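ARO (armadillo repeats only protein) (Plasmodium falciparum Santa Lucia, PDB 5EWP) probably serves as an armadillo-repeat binding scaffold in the translocation and attachment of rhoptries to the apical pole of the parasite. Local coordinates at residues Asp27-Val32 with Arg83-Ile88; Tyr162-Leu167 with Pro213-Ala218; Gly170-Leu175 with Tyr199-Phe204. All coordinates share one frame; numbering follows the deposited sequence.

In the fold
From the N terminus, contact 1 comes first: it closes a loop of 50 residues and sets helix 28-34 against the corner between helix 77-84 and helix 87-95. Well after that loop has closed, contact 2 closes a second one of 45 residues, bringing helix 160-168 beside helix 213-220. Contact 3 falls wholly within this second span, joining helix 171-177 to helix 192-205. Contacts 2 and 3 touch, with centres 9 Å apart; Gly170 turns the chain from one helix to the next, and the backbone of Phe166 meets that of Gly171. Contact 1 lies about 30 Å from contact 3 between centres, toward the other end of the helical solenoid.

Contact 1: residues Asp27-Val32 with Arg83-Ile88; sequences DVQEFV and REANGI
The backbones of Gln29 and Ala85 come within 5.3 Å of each other, CA to CA, as the start of helix 28-34 meets the corner between helix 77-84 and helix 87-95. That corner is a Schellman motif. Asn86, with a positive phi, is its C-prime residue, and Gly87 N reaches back to Ile82 O while Asn86 N bonds Arg83 O. Such sharp turns between short helices suit the right-handed armadillo solenoid.

Ala85 is the hub. Its small methyl lets the helix come close: Val28 CG1 and Val32 CG2 each lie 4.0 Å from Ala85 CB, and further back Val28 also rests on Leu69 of helix 58-70. The two valines, one turn apart, point their beta-branched methyls at the corner. Val32 CG1 stands anti to its own backbone N (chi1 173°), which carries it over the turn to Gly87 CA at 3.9 Å, where glycine offers bare backbone to pack on.

Gln29 supplies the polar part at the partly exposed edge of the contact. Its chain bends at chi2 (64°), folding the amide over Ala85, with Gln29 OE1 only 3.3 Å from Ala85 CB. The amide nitrogen can thus serve a carbonyl at the end of a helix: Gln29 NE2 donates to Ala85 O over 3.1 Å, with the N-H...O angle at 148° and the donor tilted slightly from the carbonyl plane.

Contact 2: residues Tyr162-Leu167 with Pro213-Ala218; sequences YKKEFL and PEFLEA
Helix 160-168 and helix 213-220 meet here side by side in a partly buried helix-to-helix contact, Lys163 and Leu167 facing Phe215 and Ala218 near the C-terminal end of the armadillo array. The short segments run nearly in the same direction, at 23° to each other, and their axes stay 11.5 Å apart, a spacing bridged mainly by the larger side chains.

Phe215 does most of the bridging. Its ring reaches across to the aliphatic part of Lys163, whose CD lies 3.5 Å from Phe215 CE2 and whose CB sits 3.6 Å from Phe215 CZ. The two side chains cross at about a right angle, and the ring is oblique to its lysine neighbours. Beyond CG the Lys163 chain is fully extended, so its methylenes pass the ring while NZ travels on to hydrogen-bond Leu206 O among other carbonyls. A long chain with an apolar stem and a charged head suits such a buried place.

One turn further on, the forked end of Leu167 turns both its methyls to a single one: Leu167 CD1 and CD2 lie 3.7 and 3.8 Å from Ala218 CB. A small alanine lets the branched leucine approach that helix. On the exposed side Lys164 and Glu214 cross, with Lys164 NZ 4.5 Å from Glu214 OE1, too far for a salt bridge. The attraction between them is therefore probably loose and softened by solvent, and cohesion here would rest chiefly on hydrocarbon contact with Phe215 and Ala218.

Contact 3: residues Gly170-Leu175 with Tyr199-Phe204; sequences GGITQL and YHLEDF
Lys163 NZ is gripped by three backbone oxygens, those of Asp203, Leu206 and Phe204, the last of these the residue whose ring receives Ile172 across this contact. Asp203 and Phe204 lie in the last turn of helix 192-205, so the partial negative charge of the helix end would probably favour the lysine's positive charge.

The side-chain contacts between the segments are carbon to carbon, among buried residues. The short helical segments run roughly antiparallel, at 151°, and their axes come within 10.9 Å. Ile172 and Phe204 approach from opposite directions, and the isoleucine ends on the face of the ring: Ile172 CD1 stands 3.6 Å from the Phe204 ring centroid and 9° off the ring normal, a well-centred CH-pi contact. The ring gets there because Phe204 CG is anti to the backbone N (chi1 -177°), while the slim delta methyl of isoleucine can settle on the middle of the six carbons. Phe166 touches both residues.

Leu175, one turn on, slides past Leu201, Leu175 CD1 to Leu201 CD2 at 3.8 Å. Both its branches also reach the beta carbon of His200, with Leu175 CD1 and CD2 each 4.0 Å from His200 CB, and Leu175 CD2 lies at the edge of the imidazole. Ala149 of helix 142-156 borders both Leu175 and His200, and Leu201 continues onto Leu246. Branched aliphatics and an aromatic ring interlocking among several short helices make the continuous hydrophobic core characteristic of an armadillo-repeat solenoid.

Contact 1: residues Asp27-Val32 with Arg83-Ile88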
# COMPACT_ATOMS: atom_id res chain seq x y z
N ASP A 27 9.91 9.28 19.64
CA ASP A 27 11.18 9.52 18.98
C ASP A 27 11.21 8.86 17.61
O ASP A 27 11.55 7.67 17.47
CB ASP A 27 12.32 9.00 19.85
CG ASP A 27 13.68 9.51 19.41
OD1 ASP A 27 13.84 9.90 18.24
OD2 ASP A 27 14.61 9.49 20.24
N VAL A 28 10.83 9.64 16.59
CA VAL A 28 10.74 9.14 15.23
C VAL A 28 12.08 8.60 14.72
O VAL A 28 12.13 7.49 14.20
CB VAL A 28 10.23 10.25 14.27
CG1 VAL A 28 10.39 9.82 12.82
CG2 VAL A 28 8.78 10.55 14.57
N GLN A 29 13.15 9.37 14.87
CA GLN A 29 14.45 8.94 14.34
C GLN A 29 14.92 7.64 15.00
O GLN A 29 15.51 6.77 14.33
CB GLN A 29 15.52 10.01 14.53
CG GLN A 29 16.85 9.66 13.89
CD GLN A 29 16.76 9.55 12.38
OE1 GLN A 29 16.68 10.56 11.67
NE2 GLN A 29 16.77 8.33 11.87
N GLU A 30 14.68 7.52 16.29
CA GLU A 30 15.13 6.30 16.98
C GLU A 30 14.32 5.08 16.52
O GLU A 30 14.88 4.00 16.31
CB GLU A 30 15.02 6.48 18.50
CG GLU A 30 15.62 5.37 19.31
CD GLU A 30 17.12 5.22 19.15
OE1 GLU A 30 17.78 6.14 18.62
OE2 GLU A 30 17.65 4.19 19.61
N PHE A 31 13.01 5.26 16.34
CA PHE A 31 12.19 4.19 15.77
C PHE A 31 12.72 3.77 14.39
O PHE A 31 12.81 2.59 14.10
CB PHE A 31 10.72 4.62 15.66
CG PHE A 31 9.93 4.47 16.94
CD1 PHE A 31 10.05 3.34 17.73
CD2 PHE A 31 9.06 5.48 17.36
CE1 PHE A 31 9.31 3.20 18.90
CE2 PHE A 31 8.33 5.36 18.53
CZ PHE A 31 8.45 4.21 19.30
N VAL A 32 13.05 4.73 13.53
CA VAL A 32 13.61 4.36 12.23
C VAL A 32 14.92 3.56 12.38
O VAL A 32 15.11 2.54 11.71
CB VAL A 32 13.82 5.62 11.36
CG1 VAL A 32 14.55 5.27 10.07
CG2 VAL A 32 12.47 6.20 11.03
N ARG A 83 9.82 10.83 6.81
CA ARG A 83 10.62 10.91 5.59
C ARG A 83 12.02 11.45 5.90
O ARG A 83 13.02 10.91 5.44
CB ARG A 83 9.95 11.80 4.54
CG ARG A 83 10.77 11.93 3.25
CD ARG A 83 10.13 12.92 2.28
NE ARG A 83 10.20 14.29 2.80
CZ ARG A 83 9.17 14.98 3.28
NH1 ARG A 83 7.96 14.45 3.35
NH2 ARG A 83 9.36 16.23 3.73
N GLU A 84 12.07 12.52 6.68
CA GLU A 84 13.32 13.22 6.96
C GLU A 84 14.26 12.38 7.82
O GLU A 84 15.47 12.62 7.85
CB GLU A 84 13.02 14.56 7.62
CG GLU A 84 12.46 15.57 6.63
CD GLU A 84 11.80 16.76 7.31
OE1 GLU A 84 11.70 16.75 8.56
OE2 GLU A 84 11.39 17.70 6.61
N ALA A 85 13.71 11.37 8.46
CA ALA A 85 14.47 10.47 9.31
C ALA A 85 14.97 9.26 8.50
O ALA A 85 15.49 8.29 9.06
CB ALA A 85 13.61 10.00 10.50
N ASN A 86 14.80 9.35 7.18
CA ASN A 86 15.16 8.28 6.24
C ASN A 86 14.26 7.05 6.38
O ASN A 86 14.64 5.93 6.01
CB ASN A 86 16.64 7.88 6.40
CG ASN A 86 17.17 7.14 5.19
OD1 ASN A 86 16.88 7.50 4.05
ND2 ASN A 86 17.91 6.06 5.44
N GLY A 87 13.05 7.24 6.90
CA GLY A 87 12.14 6.12 7.07
C GLY A 87 11.76 5.38 5.78
O GLY A 87 11.59 4.17 5.78
N ILE A 88 11.62 6.09 4.67
CA ILE A 88 11.08 5.43 3.49
C ILE A 88 12.06 4.38 2.94
O ILE A 88 11.65 3.27 2.60
CB ILE A 88 10.69 6.46 2.39
CG1 ILE A 88 9.44 7.22 2.85
CG2 ILE A 88 10.42 5.77 1.05
CD1 ILE A 88 9.05 8.42 1.97

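Contact 2: residues Tyr162-Leu167 with Pro213-Ala218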
# COMPACT_ATOMS: atom_id res chain seq x y z
N TYR A 162 6.00 7.92 -13.81
CA TYR A 162 5.72 6.93 -12.76
C TYR A 162 4.72 5.90 -13.29
O TYR A 162 4.85 4.70 -13.02
CB TYR A 162 5.17 7.58 -11.49
CG TYR A 162 6.10 8.57 -10.81
CD1 TYR A 162 7.41 8.78 -11.27
CD2 TYR A 162 5.67 9.29 -9.70
CE1 TYR A 162 8.25 9.72 -10.63
CE2 TYR A 162 6.49 10.21 -9.07
CZ TYR A 162 7.78 10.42 -9.53
OH TYR A 162 8.56 11.34 -8.87
N LYS A 163 3.73 6.38 -14.04
CA LYS A 163 2.75 5.51 -14.68
C LYS A 163 3.42 4.58 -15.69
O LYS A 163 3.08 3.39 -15.77
CB LYS A 163 1.66 6.32 -15.37
CG LYS A 163 0.71 7.02 -14.41
CD LYS A 163 -0.29 7.88 -15.15
CE LYS A 163 -1.31 8.50 -14.22
NZ LYS A 163 -2.29 9.31 -15.02
N LYS A 164 4.34 5.12 -16.48
CA LYS A 164 5.11 4.31 -17.44
C LYS A 164 5.87 3.18 -16.75
O LYS A 164 5.88 2.04 -17.22
CB LYS A 164 6.10 5.17 -18.23
CG LYS A 164 5.51 5.76 -19.49
CD LYS A 164 6.39 6.87 -20.05
CE LYS A 164 5.76 7.49 -21.29
NZ LYS A 164 6.72 8.36 -22.03
N GLU A 165 6.51 3.51 -15.63
CA GLU A 165 7.28 2.53 -14.87
C GLU A 165 6.34 1.48 -14.26
O GLU A 165 6.61 0.28 -14.32
CB GLU A 165 8.11 3.24 -13.80
CG GLU A 165 8.85 2.33 -12.82
CD GLU A 165 10.09 1.64 -13.41
OE1 GLU A 165 10.32 1.74 -14.63
OE2 GLU A 165 10.84 1.02 -12.63
N PHE A 166 5.22 1.95 -13.70
CA PHE A 166 4.20 1.05 -13.16
C PHE A 166 3.74 0.04 -14.22
O PHE A 166 3.68 -1.18 -13.97
CB PHE A 166 3.02 1.88 -12.64
CG PHE A 166 1.90 1.06 -12.03
CD1 PHE A 166 2.03 0.50 -10.76
CD2 PHE A 166 0.70 0.90 -12.71
CE1 PHE A 166 0.99 -0.24 -10.20
CE2 PHE A 166 -0.35 0.17 -12.15
CZ PHE A 166 -0.20 -0.40 -10.89
N LEU A 167 3.47 0.53 -15.42
CA LEU A 167 3.06 -0.33 -16.54
C LEU A 167 4.15 -1.33 -16.92
O LEU A 167 3.88 -2.52 -17.12
CB LEU A 167 2.67 0.54 -17.73
CG LEU A 167 2.27 -0.14 -19.04
CD1 LEU A 167 1.07 -1.02 -18.83
CD2 LEU A 167 1.99 0.93 -20.09
N PRO A 213 -3.91 8.51 -24.25
CA PRO A 213 -4.08 7.43 -25.23
C PRO A 213 -3.22 6.20 -24.97
O PRO A 213 -3.76 5.09 -25.02
CB PRO A 213 -3.67 8.09 -26.55
CG PRO A 213 -4.03 9.53 -26.36
CD PRO A 213 -3.71 9.82 -24.91
N GLU A 214 -1.93 6.39 -24.69
CA GLU A 214 -1.04 5.27 -24.37
C GLU A 214 -1.57 4.39 -23.24
O GLU A 214 -1.48 3.16 -23.30
CB GLU A 214 0.35 5.78 -23.97
CG GLU A 214 1.35 4.66 -23.74
CD GLU A 214 2.72 5.17 -23.30
OE1 GLU A 214 2.97 6.39 -23.40
OE2 GLU A 214 3.54 4.34 -22.83
N PHE A 215 -2.07 5.04 -22.19
CA PHE A 215 -2.50 4.34 -20.98
C PHE A 215 -3.90 3.78 -21.18
O PHE A 215 -4.24 2.73 -20.63
CB PHE A 215 -2.43 5.27 -19.76
CG PHE A 215 -1.05 5.78 -19.46
CD1 PHE A 215 0.07 5.05 -19.83
CD2 PHE A 215 -0.87 7.00 -18.83
CE1 PHE A 215 1.35 5.52 -19.56
CE2 PHE A 215 0.40 7.48 -18.57
CZ PHE A 215 1.51 6.75 -18.94
N LEU A 216 -4.70 4.47 -21.98
CA LEU A 216 -5.99 3.92 -22.39
C LEU A 216 -5.77 2.57 -23.07
O LEU A 216 -6.43 1.58 -22.75
CB LEU A 216 -6.74 4.86 -23.32
CG LEU A 216 -8.10 4.31 -23.76
CD1 LEU A 216 -9.09 4.32 -22.59
CD2 LEU A 216 -8.65 5.10 -24.94
N GLU A 217 -4.79 2.52 -23.97
CA GLU A 217 -4.51 1.31 -24.72
C GLU A 217 -3.95 0.22 -23.82
O GLU A 217 -4.23 -0.96 -24.00
CB GLU A 217 -3.54 1.59 -25.86
N ALA A 218 -3.14 0.63 -22.84
CA ALA A 218 -2.58 -0.31 -21.88
C ALA A 218 -3.68 -1.06 -21.14
O ALA A 218 -3.62 -2.28 -20.98
CB ALA A 218 -1.66 0.41 -20.90

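Contact 3: residues Gly170-Leu175 with Tyr199-Phe204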
# COMPACT_ATOMS: atom_id res chain seq x y z
N GLY A 170 4.54 -4.40 -14.68
CA GLY A 170 3.43 -5.32 -14.62
C GLY A 170 2.33 -4.86 -13.70
O GLY A 170 1.44 -5.63 -13.34
N GLY A 171 2.37 -3.59 -13.31
CA GLY A 171 1.38 -3.06 -12.40
C GLY A 171 -0.05 -3.10 -12.89
O GLY A 171 -0.97 -3.28 -12.09
N ILE A 172 -0.27 -2.91 -14.19
CA ILE A 172 -1.63 -2.93 -14.70
C ILE A 172 -2.21 -4.35 -14.67
O ILE A 172 -3.39 -4.55 -14.35
CB ILE A 172 -1.69 -2.34 -16.12
CG1 ILE A 172 -1.46 -0.83 -16.06
CG2 ILE A 172 -3.04 -2.62 -16.78
CD1 ILE A 172 -2.50 -0.11 -15.21
N THR A 173 -1.38 -5.34 -14.97
CA THR A 173 -1.79 -6.73 -14.82
C THR A 173 -2.33 -7.00 -13.41
O THR A 173 -3.42 -7.55 -13.25
CB THR A 173 -0.63 -7.69 -15.11
OG1 THR A 173 -0.07 -7.39 -16.39
CG2 THR A 173 -1.12 -9.14 -15.08
N GLN A 174 -1.58 -6.58 -12.39
CA GLN A 174 -2.01 -6.84 -11.02
C GLN A 174 -3.27 -6.05 -10.66
O GLN A 174 -4.16 -6.59 -10.01
CB GLN A 174 -0.89 -6.52 -10.04
CG GLN A 174 0.31 -7.40 -10.21
CD GLN A 174 -0.06 -8.86 -10.33
OE1 GLN A 174 -0.82 -9.39 -9.52
NE2 GLN A 174 0.46 -9.51 -11.36
N LEU A 175 -3.36 -4.79 -11.09
CA LEU A 175 -4.55 -4.01 -10.81
C LEU A 175 -5.79 -4.61 -11.42
O LEU A 175 -6.85 -4.66 -10.79
CB LEU A 175 -4.43 -2.58 -11.34
CG LEU A 175 -3.86 -1.48 -10.47
CD1 LEU A 175 -4.05 -0.14 -11.21
CD2 LEU A 175 -4.58 -1.50 -9.12
N TYR A 199 -11.35 2.63 -9.64
CA TYR A 199 -10.90 4.01 -9.51
C TYR A 199 -9.40 4.15 -9.77
O TYR A 199 -8.95 5.16 -10.32
CB TYR A 199 -11.26 4.54 -8.12
CG TYR A 199 -12.74 4.61 -7.86
CD1 TYR A 199 -13.65 4.89 -8.89
CD2 TYR A 199 -13.24 4.38 -6.59
CE1 TYR A 199 -15.02 4.95 -8.63
CE2 TYR A 199 -14.60 4.44 -6.33
CZ TYR A 199 -15.48 4.71 -7.35
OH TYR A 199 -16.82 4.75 -7.05
N HIS A 200 -8.62 3.16 -9.36
CA HIS A 200 -7.19 3.20 -9.63
C HIS A 200 -6.91 3.19 -11.13
O HIS A 200 -6.06 3.92 -11.63
CB HIS A 200 -6.47 2.03 -8.95
CG HIS A 200 -6.56 2.04 -7.45
ND1 HIS A 200 -6.77 3.19 -6.71
CD2 HIS A 200 -6.49 1.02 -6.55
CE1 HIS A 200 -6.80 2.88 -5.42
NE2 HIS A 200 -6.64 1.57 -5.30
N LEU A 201 -7.63 2.33 -11.86
CA LEU A 201 -7.45 2.22 -13.30
C LEU A 201 -7.83 3.52 -14.01
O LEU A 201 -7.12 3.97 -14.91
CB LEU A 201 -8.28 1.06 -13.85
CG LEU A 201 -7.72 -0.32 -13.46
CD1 LEU A 201 -8.74 -1.42 -13.73
CD2 LEU A 201 -6.41 -0.59 -14.21
N GLU A 202 -8.92 4.15 -13.58
CA GLU A 202 -9.29 5.45 -14.11
C GLU A 202 -8.18 6.48 -13.87
O GLU A 202 -7.84 7.25 -14.77
CB GLU A 202 -10.60 5.93 -13.50
CG GLU A 202 -11.82 5.15 -13.97
CD GLU A 202 -13.12 5.72 -13.43
OE1 GLU A 202 -13.12 6.23 -12.28
OE2 GLU A 202 -14.15 5.66 -14.14
N ASP A 203 -7.62 6.48 -12.66
CA ASP A 203 -6.57 7.43 -12.31
C ASP A 203 -5.30 7.21 -13.11
O ASP A 203 -4.53 8.15 -13.34
CB ASP A 203 -6.28 7.37 -10.80
CG ASP A 203 -7.42 7.95 -9.98
OD1 ASP A 203 -8.34 8.55 -10.58
OD2 ASP A 203 -7.40 7.83 -8.74
N PHE A 204 -5.08 5.97 -13.52
CA PHE A 204 -3.98 5.63 -14.41
C PHE A 204 -4.22 6.20 -15.80
O PHE A 204 -3.33 6.79 -16.41
CB PHE A 204 -3.80 4.11 -14.49
CG PHE A 204 -2.64 3.67 -15.34
CD1 PHE A 204 -1.36 3.67 -14.83
CD2 PHE A 204 -2.84 3.24 -16.64
CE1 PHE A 204 -0.27 3.27 -15.60
CE2 PHE A 204 -1.77 2.81 -17.42
CZ PHE A 204 -0.48 2.83 -16.90